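Long-range contact in abietadiene synthase, chloroplastic (Abies grandis, PDB 3S9V), which is a chloroplast enzyme of the plant terpene synthase family, with a mainly alpha-helical fold: residues R361-H374 with A386-L398. Residues are numbered along the deposited sequence; the frame is centred on the assembly and turned at random.
Sequences RGVTDMLNVNRCSH and AKLCTERYLRNAL
Tyr393, Leu394 and Thr390 together account for about a third of the surface buried between helix 363-373, with the residues leading into it, and helix 381-397. The Tyr393 side chain swings away from its own backbone N and reaches across to the start of the first helix. CG of Met366 lies over one face of its ring, 3.7 Å from the ring centroid, a CH-pi contact; SD stands above the same ring at 4.9 Å from the centroid, which makes this also a Met-aromatic pair. OH of Tyr393 comes to 3.2 Å from CA of Gly362, the N-cap residue. Arg361 runs alongside the phenol, the two side chains pointing opposite ways, NE lying 3.6 Å from CD2 of Tyr393, with guanidinium and ring planes 52° apart, so the two groups are not stacked in parallel.

The side chains of Leu394 and Thr390 act as knobs in knobs-into-holes packing. Leu394 enters among Val363, Met366, Leu367 and Asn370, its CD1 reaching CB of Asn370 at 3.9 Å. Thr390 sits among Met366, Val369, Asn370 and Ser373; its CG2 is pressed against Val369 CG1 at 3.4 Å, tighter than usual for two carbons. Its OG1 accepts a hydrogen bond from ND2 of Asn370 (3.1 Å, N-H...O angle 153°), and Asn370 is itself a knob among Lys387, Thr390, Glu391 and Leu394. Interlocking thus runs both ways; the axes of 363-373 and 386-397 approach to 8.5 Å, their N-to-C directions 140° apart.

This is a roughly antiparallel helix pair within the terpene synthase N-terminal family region. Arg361 also forms a salt bridge with Glu351 and a hydrogen bond to the Phe352 carbonyl. Beyond the pair, helix 363-373 packs through Val369 and Cys372 on helix 320-332, through Asn368 on helix 269-282, and through Val363 and Leu367 on helix 413-422.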
ATOM      1  N   ARG A 361      14.400  -4.707 -12.566  1.00 26.82           N
ATOM      2  CA  ARG A 361      13.570  -4.147 -11.506  1.00 29.07           C
ATOM      3  C   ARG A 361      13.221  -2.712 -11.885  1.00 31.61           C
ATOM      4  O   ARG A 361      13.941  -2.077 -12.662  1.00 31.30           O
ATOM      5  CB  ARG A 361      14.299  -4.162 -10.161  1.00 28.12           C
ATOM      6  CG  ARG A 361      15.546  -3.292 -10.100  1.00 31.35           C
ATOM      7  CD  ARG A 361      16.197  -3.384  -8.736  1.00 19.50           C
ATOM      8  NE  ARG A 361      17.503  -2.736  -8.715  1.00 34.79           N
ATOM      9  CZ  ARG A 361      18.289  -2.685  -7.645  1.00 35.02           C
ATOM     10  NH1 ARG A 361      17.899  -3.244  -6.506  1.00 25.99           N
ATOM     11  NH2 ARG A 361      19.466  -2.075  -7.714  1.00 34.97           N
ATOM     12  N   GLY A 362      12.119  -2.208 -11.336  1.00 32.91           N
ATOM     13  CA  GLY A 362      11.698  -0.848 -11.631  1.00 32.54           C
ATOM     14  C   GLY A 362      10.976  -0.161 -10.486  1.00 32.35           C
ATOM     15  O   GLY A 362      10.551  -0.803  -9.525  1.00 27.82           O
ATOM     16  N   VAL A 363      10.819   1.154 -10.605  1.00 30.57           N
ATOM     17  CA  VAL A 363      10.169   1.957  -9.581  1.00 31.83           C
ATOM     18  C   VAL A 363       8.903   1.337  -9.012  1.00 32.49           C
ATOM     19  O   VAL A 363       8.731   1.267  -7.795  1.00 31.66           O
ATOM     20  CB  VAL A 363       9.815   3.355 -10.113  1.00 33.67           C
ATOM     21  CG1 VAL A 363       9.096   4.146  -9.031  1.00 34.64           C
ATOM     22  CG2 VAL A 363      11.078   4.077 -10.557  1.00 35.44           C
ATOM     23  N   THR A 364       8.014   0.890  -9.888  1.00 31.38           N
ATOM     24  CA  THR A 364       6.768   0.301  -9.434  1.00 30.81           C
ATOM     25  C   THR A 364       6.982  -0.892  -8.503  1.00 30.18           C
ATOM     26  O   THR A 364       6.452  -0.912  -7.391  1.00 30.51           O
ATOM     27  CB  THR A 364       5.896  -0.110 -10.631  1.00 36.79           C
ATOM     28  OG1 THR A 364       5.552   1.061 -11.383  1.00 42.09           O
ATOM     29  CG2 THR A 364       4.621  -0.775 -10.160  1.00 41.20           C
ATOM     30  N   ASP A 365       7.772  -1.877  -8.922  1.00 29.20           N
ATOM     31  CA  ASP A 365       7.993  -3.032  -8.057  1.00 28.82           C
ATOM     32  C   ASP A 365       8.817  -2.738  -6.797  1.00 28.00           C
ATOM     33  O   ASP A 365       8.508  -3.268  -5.726  1.00 28.74           O
ATOM     34  CB  ASP A 365       8.608  -4.200  -8.842  1.00 38.23           C
ATOM     35  CG  ASP A 365       9.785  -3.781  -9.698  1.00 46.54           C
ATOM     36  OD1 ASP A 365       9.578  -2.977 -10.638  1.00 50.26           O
ATOM     37  OD2 ASP A 365      10.909  -4.263  -9.432  1.00 39.93           O
ATOM     38  N   MET A 366       9.855  -1.908  -6.897  1.00 26.48           N
ATOM     39  CA  MET A 366      10.638  -1.604  -5.700  1.00 26.57           C
ATOM     40  C   MET A 366       9.722  -0.890  -4.720  1.00 26.51           C
ATOM     41  O   MET A 366       9.875  -1.031  -3.509  1.00 25.53           O
ATOM     42  CB  MET A 366      11.868  -0.726  -6.006  1.00 23.02           C
ATOM     43  CG  MET A 366      13.038  -1.445  -6.701  1.00 28.04           C
ATOM     44  SD  MET A 366      13.714  -2.901  -5.831  1.00 25.22           S
ATOM     45  CE  MET A 366      12.669  -4.181  -6.482  1.00 27.58           C
ATOM     46  N   LEU A 367       8.757  -0.137  -5.247  1.00 23.29           N
ATOM     47  CA  LEU A 367       7.825   0.572  -4.383  1.00 24.51           C
ATOM     48  C   LEU A 367       6.947  -0.393  -3.582  1.00 24.52           C
ATOM     49  O   LEU A 367       6.795  -0.234  -2.370  1.00 22.23           O
ATOM     50  CB  LEU A 367       6.929   1.520  -5.185  1.00 22.88           C
ATOM     51  CG  LEU A 367       5.802   2.133  -4.342  1.00 26.66           C
ATOM     52  CD1 LEU A 367       6.395   2.843  -3.135  1.00 19.70           C
ATOM     53  CD2 LEU A 367       4.978   3.103  -5.177  1.00 30.30           C
ATOM     54  N   ASN A 368       6.364  -1.385  -4.247  1.00 22.53           N
ATOM     55  CA  ASN A 368       5.525  -2.335  -3.520  1.00 23.93           C
ATOM     56  C   ASN A 368       6.354  -3.155  -2.537  1.00 21.91           C
ATOM     57  O   ASN A 368       5.860  -3.565  -1.481  1.00 20.19           O
ATOM     58  CB  ASN A 368       4.767  -3.241  -4.495  1.00 26.84           C
ATOM     59  CG  ASN A 368       3.697  -2.484  -5.266  1.00 29.15           C
ATOM     60  OD1 ASN A 368       2.951  -1.692  -4.686  1.00 37.54           O
ATOM     61  ND2 ASN A 368       3.613  -2.724  -6.572  1.00 27.74           N
ATOM     62  N   VAL A 369       7.620  -3.377  -2.878  1.00 20.12           N
ATOM     63  CA  VAL A 369       8.518  -4.112  -2.005  1.00 19.21           C
ATOM     64  C   VAL A 369       8.803  -3.236  -0.785  1.00 18.69           C
ATOM     65  O   VAL A 369       8.884  -3.732   0.337  1.00 23.61           O
ATOM     66  CB  VAL A 369       9.861  -4.456  -2.718  1.00 23.35           C
ATOM     67  CG1 VAL A 369      10.877  -4.979  -1.711  1.00 19.83           C
ATOM     68  CG2 VAL A 369       9.628  -5.500  -3.801  1.00 20.25           C
ATOM     69  N   ASN A 370       8.944  -1.931  -0.999  1.00 19.97           N
ATOM     70  CA  ASN A 370       9.220  -1.005   0.105  1.00 21.72           C
ATOM     71  C   ASN A 370       8.056  -0.940   1.095  1.00 19.72           C
ATOM     72  O   ASN A 370       8.259  -0.961   2.309  1.00 19.39           O
ATOM     73  CB  ASN A 370       9.538   0.402  -0.428  1.00 19.43           C
ATOM     74  CG  ASN A 370       9.743   1.419   0.689  1.00 22.21           C
ATOM     75  OD1 ASN A 370       8.790   1.993   1.207  1.00 23.02           O
ATOM     76  ND2 ASN A 370      10.996   1.631   1.072  1.00 22.05           N
ATOM     77  N   ARG A 371       6.838  -0.858   0.574  1.00 18.41           N
ATOM     78  CA  ARG A 371       5.653  -0.822   1.425  1.00 22.60           C
ATOM     79  C   ARG A 371       5.620  -2.093   2.276  1.00 22.13           C
ATOM     80  O   ARG A 371       5.344  -2.049   3.475  1.00 23.53           O
ATOM     81  CB  ARG A 371       4.382  -0.733   0.570  1.00 17.29           C
ATOM     82  CG  ARG A 371       4.239   0.579  -0.196  1.00 20.84           C
ATOM     83  CD  ARG A 371       3.138   0.482  -1.238  1.00 25.81           C
ATOM     84  NE  ARG A 371       1.824   0.376  -0.618  1.00 23.99           N
ATOM     85  CZ  ARG A 371       0.763  -0.180  -1.190  1.00 19.61           C
ATOM     86  NH1 ARG A 371       0.843  -0.696  -2.411  1.00 18.09           N
ATOM     87  NH2 ARG A 371      -0.383  -0.228  -0.527  1.00 31.08           N
ATOM     88  N   CYS A 372       5.921  -3.221   1.644  1.00 22.90           N
ATOM     89  CA  CYS A 372       5.935  -4.507   2.324  1.00 23.57           C
ATOM     90  C   CYS A 372       7.007  -4.604   3.422  1.00 23.50           C
ATOM     91  O   CYS A 372       6.741  -5.100   4.516  1.00 23.72           O
ATOM     92  CB  CYS A 372       6.136  -5.629   1.290  1.00 20.32           C
ATOM     93  SG  CYS A 372       6.409  -7.289   1.980  1.00 23.22           S
ATOM     94  N   SER A 373       8.207  -4.109   3.145  1.00 21.29           N
ATOM     95  CA  SER A 373       9.308  -4.195   4.111  1.00 22.75           C
ATOM     96  C   SER A 373       9.076  -3.517   5.454  1.00 23.19           C
ATOM     97  O   SER A 373       9.758  -3.831   6.433  1.00 22.82           O
ATOM     98  CB  SER A 373      10.598  -3.637   3.501  1.00 19.22           C
ATOM     99  OG  SER A 373      10.525  -2.225   3.364  1.00 25.49           O
ATOM    100  N   HIS A 374       8.132  -2.583   5.508  1.00 21.37           N
ATOM    101  CA  HIS A 374       7.859  -1.883   6.758  1.00 20.04           C
ATOM    102  C   HIS A 374       6.970  -2.676   7.712  1.00 22.32           C
ATOM    103  O   HIS A 374       6.990  -2.437   8.916  1.00 24.24           O
ATOM    104  CB  HIS A 374       7.219  -0.519   6.480  1.00 16.26           C
ATOM    105  CG  HIS A 374       8.186   0.511   5.985  1.00 26.03           C
ATOM    106  ND1 HIS A 374       9.025   1.209   6.827  1.00 24.53           N
ATOM    107  CD2 HIS A 374       8.488   0.920   4.729  1.00 21.97           C
ATOM    108  CE1 HIS A 374       9.806   2.000   6.113  1.00 18.90           C
ATOM    109  NE2 HIS A 374       9.501   1.843   4.837  1.00 22.84           N
ATOM    110  N   ALA A 386      15.391  -5.491   2.629  1.00 19.98           N
ATOM    111  CA  ALA A 386      14.496  -5.050   1.562  1.00 22.68           C
ATOM    112  C   ALA A 386      14.229  -3.567   1.728  1.00 25.29           C
ATOM    113  O   ALA A 386      14.218  -2.821   0.757  1.00 29.37           O
ATOM    114  CB  ALA A 386      13.175  -5.829   1.596  1.00 14.06           C
ATOM    115  N   LYS A 387      14.017  -3.145   2.970  1.00 25.22           N
ATOM    116  CA  LYS A 387      13.763  -1.742   3.266  1.00 28.94           C
ATOM    117  C   LYS A 387      14.943  -0.877   2.813  1.00 27.26           C
ATOM    118  O   LYS A 387      14.758   0.150   2.164  1.00 25.99           O
ATOM    119  CB  LYS A 387      13.529  -1.556   4.773  1.00 34.33           C
ATOM    120  CG  LYS A 387      13.301  -0.106   5.206  1.00 35.47           C
ATOM    121  CD  LYS A 387      13.425   0.075   6.721  1.00 33.13           C
ATOM    122  CE  LYS A 387      12.296  -0.616   7.479  1.00 43.79           C
ATOM    123  NZ  LYS A 387      12.394  -0.423   8.961  1.00 42.17           N
ATOM    124  N   LEU A 388      16.158  -1.297   3.149  1.00 28.20           N
ATOM    125  CA  LEU A 388      17.348  -0.533   2.774  1.00 30.02           C
ATOM    126  C   LEU A 388      17.558  -0.436   1.262  1.00 25.63           C
ATOM    127  O   LEU A 388      17.769   0.654   0.736  1.00 26.46           O
ATOM    128  CB  LEU A 388      18.591  -1.134   3.437  1.00 33.33           C
ATOM    129  CG  LEU A 388      18.591  -1.084   4.966  1.00 42.64           C
ATOM    130  CD1 LEU A 388      19.832  -1.777   5.502  1.00 42.16           C
ATOM    131  CD2 LEU A 388      18.538   0.366   5.434  1.00 45.57           C
ATOM    132  N   CYS A 389      17.498  -1.573   0.573  1.00 24.54           N
ATOM    133  CA  CYS A 389      17.683  -1.616  -0.879  1.00 22.01           C
ATOM    134  C   CYS A 389      16.649  -0.766  -1.605  1.00 23.45           C
ATOM    135  O   CYS A 389      16.999   0.045  -2.453  1.00 25.53           O
ATOM    136  CB  CYS A 389      17.596  -3.063  -1.391  1.00 19.74           C
ATOM    137  SG  CYS A 389      17.408  -3.244  -3.199  0.48  6.75           S
ATOM    138  N   THR A 390      15.378  -0.954  -1.271  1.00 22.74           N
ATOM    139  CA  THR A 390      14.320  -0.195  -1.920  1.00 23.14           C
ATOM    140  C   THR A 390      14.431   1.300  -1.648  1.00 25.08           C
ATOM    141  O   THR A 390      14.174   2.108  -2.536  1.00 26.51           O
ATOM    142  CB  THR A 390      12.901  -0.702  -1.516  1.00 20.03           C
ATOM    143  OG1 THR A 390      12.737  -0.656  -0.090  1.00 21.86           O
ATOM    144  CG2 THR A 390      12.687  -2.121  -2.017  1.00 17.85           C
ATOM    145  N   GLU A 391      14.822   1.673  -0.435  1.00 24.23           N
ATOM    146  CA  GLU A 391      14.965   3.088  -0.116  1.00 29.64           C
ATOM    147  C   GLU A 391      16.036   3.743  -0.979  1.00 30.53           C
ATOM    148  O   GLU A 391      15.800   4.798  -1.567  1.00 29.39           O
ATOM    149  CB  GLU A 391      15.307   3.292   1.362  1.00 29.47           C
ATOM    150  CG  GLU A 391      14.091   3.548   2.237  1.00 43.73           C
ATOM    151  CD  GLU A 391      14.461   4.068   3.617  1.00 54.44           C
ATOM    152  OE1 GLU A 391      15.010   3.287   4.424  1.00 54.31           O
ATOM    153  OE2 GLU A 391      14.210   5.266   3.887  1.00 58.87           O
ATOM    154  N   ARG A 392      17.209   3.124  -1.059  1.00 31.64           N
ATOM    155  CA  ARG A 392      18.282   3.690  -1.872  1.00 32.75           C
ATOM    156  C   ARG A 392      17.882   3.758  -3.341  1.00 32.03           C
ATOM    157  O   ARG A 392      18.199   4.721  -4.042  1.00 33.46           O
ATOM    158  CB  ARG A 392      19.571   2.878  -1.707  1.00 37.44           C
ATOM    159  CG  ARG A 392      20.273   3.145  -0.382  1.00 41.74           C
ATOM    160  CD  ARG A 392      21.618   2.438  -0.248  1.00 53.47           C
ATOM    161  NE  ARG A 392      21.498   1.014   0.060  1.00 55.90           N
ATOM    162  CZ  ARG A 392      21.236   0.067  -0.836  1.00 57.26           C
ATOM    163  NH1 ARG A 392      21.067   0.390  -2.113  1.00 53.12           N
ATOM    164  NH2 ARG A 392      21.147  -1.201  -0.452  1.00 49.70           N
ATOM    165  N   TYR A 393      17.161   2.746  -3.803  1.00 29.60           N
ATOM    166  CA  TYR A 393      16.739   2.715  -5.189  1.00 30.16           C
ATOM    167  C   TYR A 393      15.619   3.709  -5.513  1.00 30.06           C
ATOM    168  O   TYR A 393      15.638   4.341  -6.568  1.00 25.49           O
ATOM    169  CB  TYR A 393      16.307   1.300  -5.566  1.00 26.17           C
ATOM    170  CG  TYR A 393      15.764   1.184  -6.967  1.00 20.00           C
ATOM    171  CD1 TYR A 393      14.454   1.564  -7.260  1.00 20.91           C
ATOM    172  CD2 TYR A 393      16.563   0.704  -8.005  1.00 21.57           C
ATOM    173  CE1 TYR A 393      13.950   1.470  -8.548  1.00 19.38           C
ATOM    174  CE2 TYR A 393      16.068   0.606  -9.303  1.00 24.00           C
ATOM    175  CZ  TYR A 393      14.761   0.990  -9.565  1.00 24.79           C
ATOM    176  OH  TYR A 393      14.258   0.889 -10.840  1.00 35.35           O
ATOM    177  N   LEU A 394      14.642   3.846  -4.621  1.00 29.69           N
ATOM    178  CA  LEU A 394      13.546   4.776  -4.872  1.00 30.86           C
ATOM    179  C   LEU A 394      14.018   6.222  -4.820  1.00 32.44           C
ATOM    180  O   LEU A 394      13.573   7.048  -5.618  1.00 28.25           O
ATOM    181  CB  LEU A 394      12.399   4.563  -3.875  1.00 24.42           C
ATOM    182  CG  LEU A 394      11.570   3.290  -4.086  1.00 22.41           C
ATOM    183  CD1 LEU A 394      10.529   3.181  -2.994  1.00 19.37           C
ATOM    184  CD2 LEU A 394      10.907   3.316  -5.460  1.00 20.67           C
ATOM    185  N   ARG A 395      14.922   6.522  -3.889  1.00 33.99           N
ATOM    186  CA  ARG A 395      15.449   7.877  -3.749  1.00 39.10           C
ATOM    187  C   ARG A 395      16.334   8.252  -4.921  1.00 43.82           C
ATOM    188  O   ARG A 395      16.353   9.408  -5.351  1.00 45.32           O
ATOM    189  CB  ARG A 395      16.225   8.033  -2.438  1.00 34.93           C
ATOM    190  CG  ARG A 395      15.313   8.100  -1.229  1.00 33.68           C
ATOM    191  CD  ARG A 395      16.060   8.372   0.055  1.00 40.50           C
ATOM    192  NE  ARG A 395      15.143   8.418   1.194  1.00 50.09           N
ATOM    193  CZ  ARG A 395      14.182   9.328   1.357  1.00 49.27           C
ATOM    194  NH1 ARG A 395      13.998  10.286   0.456  1.00 44.68           N
ATOM    195  NH2 ARG A 395      13.395   9.276   2.424  1.00 48.43           N
ATOM    196  N   ASN A 396      17.069   7.281  -5.447  1.00 45.87           N
ATOM    197  CA  ASN A 396      17.924   7.564  -6.585  1.00 45.89           C
ATOM    198  C   ASN A 396      17.056   7.700  -7.842  1.00 46.64           C
ATOM    199  O   ASN A 396      17.465   8.311  -8.830  1.00 48.19           O
ATOM    200  CB  ASN A 396      18.953   6.453  -6.773  1.00 43.80           C
ATOM    201  CG  ASN A 396      19.999   6.806  -7.808  1.00 50.33           C
ATOM    202  OD1 ASN A 396      20.781   7.739  -7.624  1.00 46.55           O
ATOM    203  ND2 ASN A 396      20.013   6.067  -8.908  1.00 49.77           N
ATOM    204  N   ALA A 397      15.850   7.140  -7.790  1.00 45.07           N
ATOM    205  CA  ALA A 397      14.932   7.202  -8.922  1.00 45.53           C
ATOM    206  C   ALA A 397      14.181   8.533  -8.994  1.00 47.51           C
ATOM    207  O   ALA A 397      13.885   9.021 -10.084  1.00 47.36           O
ATOM    208  CB  ALA A 397      13.942   6.049  -8.854  1.00 40.97           C
ATOM    209  N   LEU A 398      13.870   9.113  -7.837  1.00 46.82           N
ATOM    210  CA  LEU A 398      13.156  10.387  -7.790  1.00 51.94           C
ATOM    211  C   LEU A 398      13.991  11.535  -8.342  1.00 54.96           C
ATOM    212  O   LEU A 398      13.532  12.676  -8.390  1.00 55.56           O
ATOM    213  CB  LEU A 398      12.740  10.727  -6.357  1.00 53.95           C
ATOM    214  CG  LEU A 398      11.588   9.949  -5.723  1.00 50.67           C
ATOM    215  CD1 LEU A 398      11.389  10.433  -4.296  1.00 48.83           C
ATOM    216  CD2 LEU A 398      10.319  10.143  -6.538  1.00 44.05           C
TER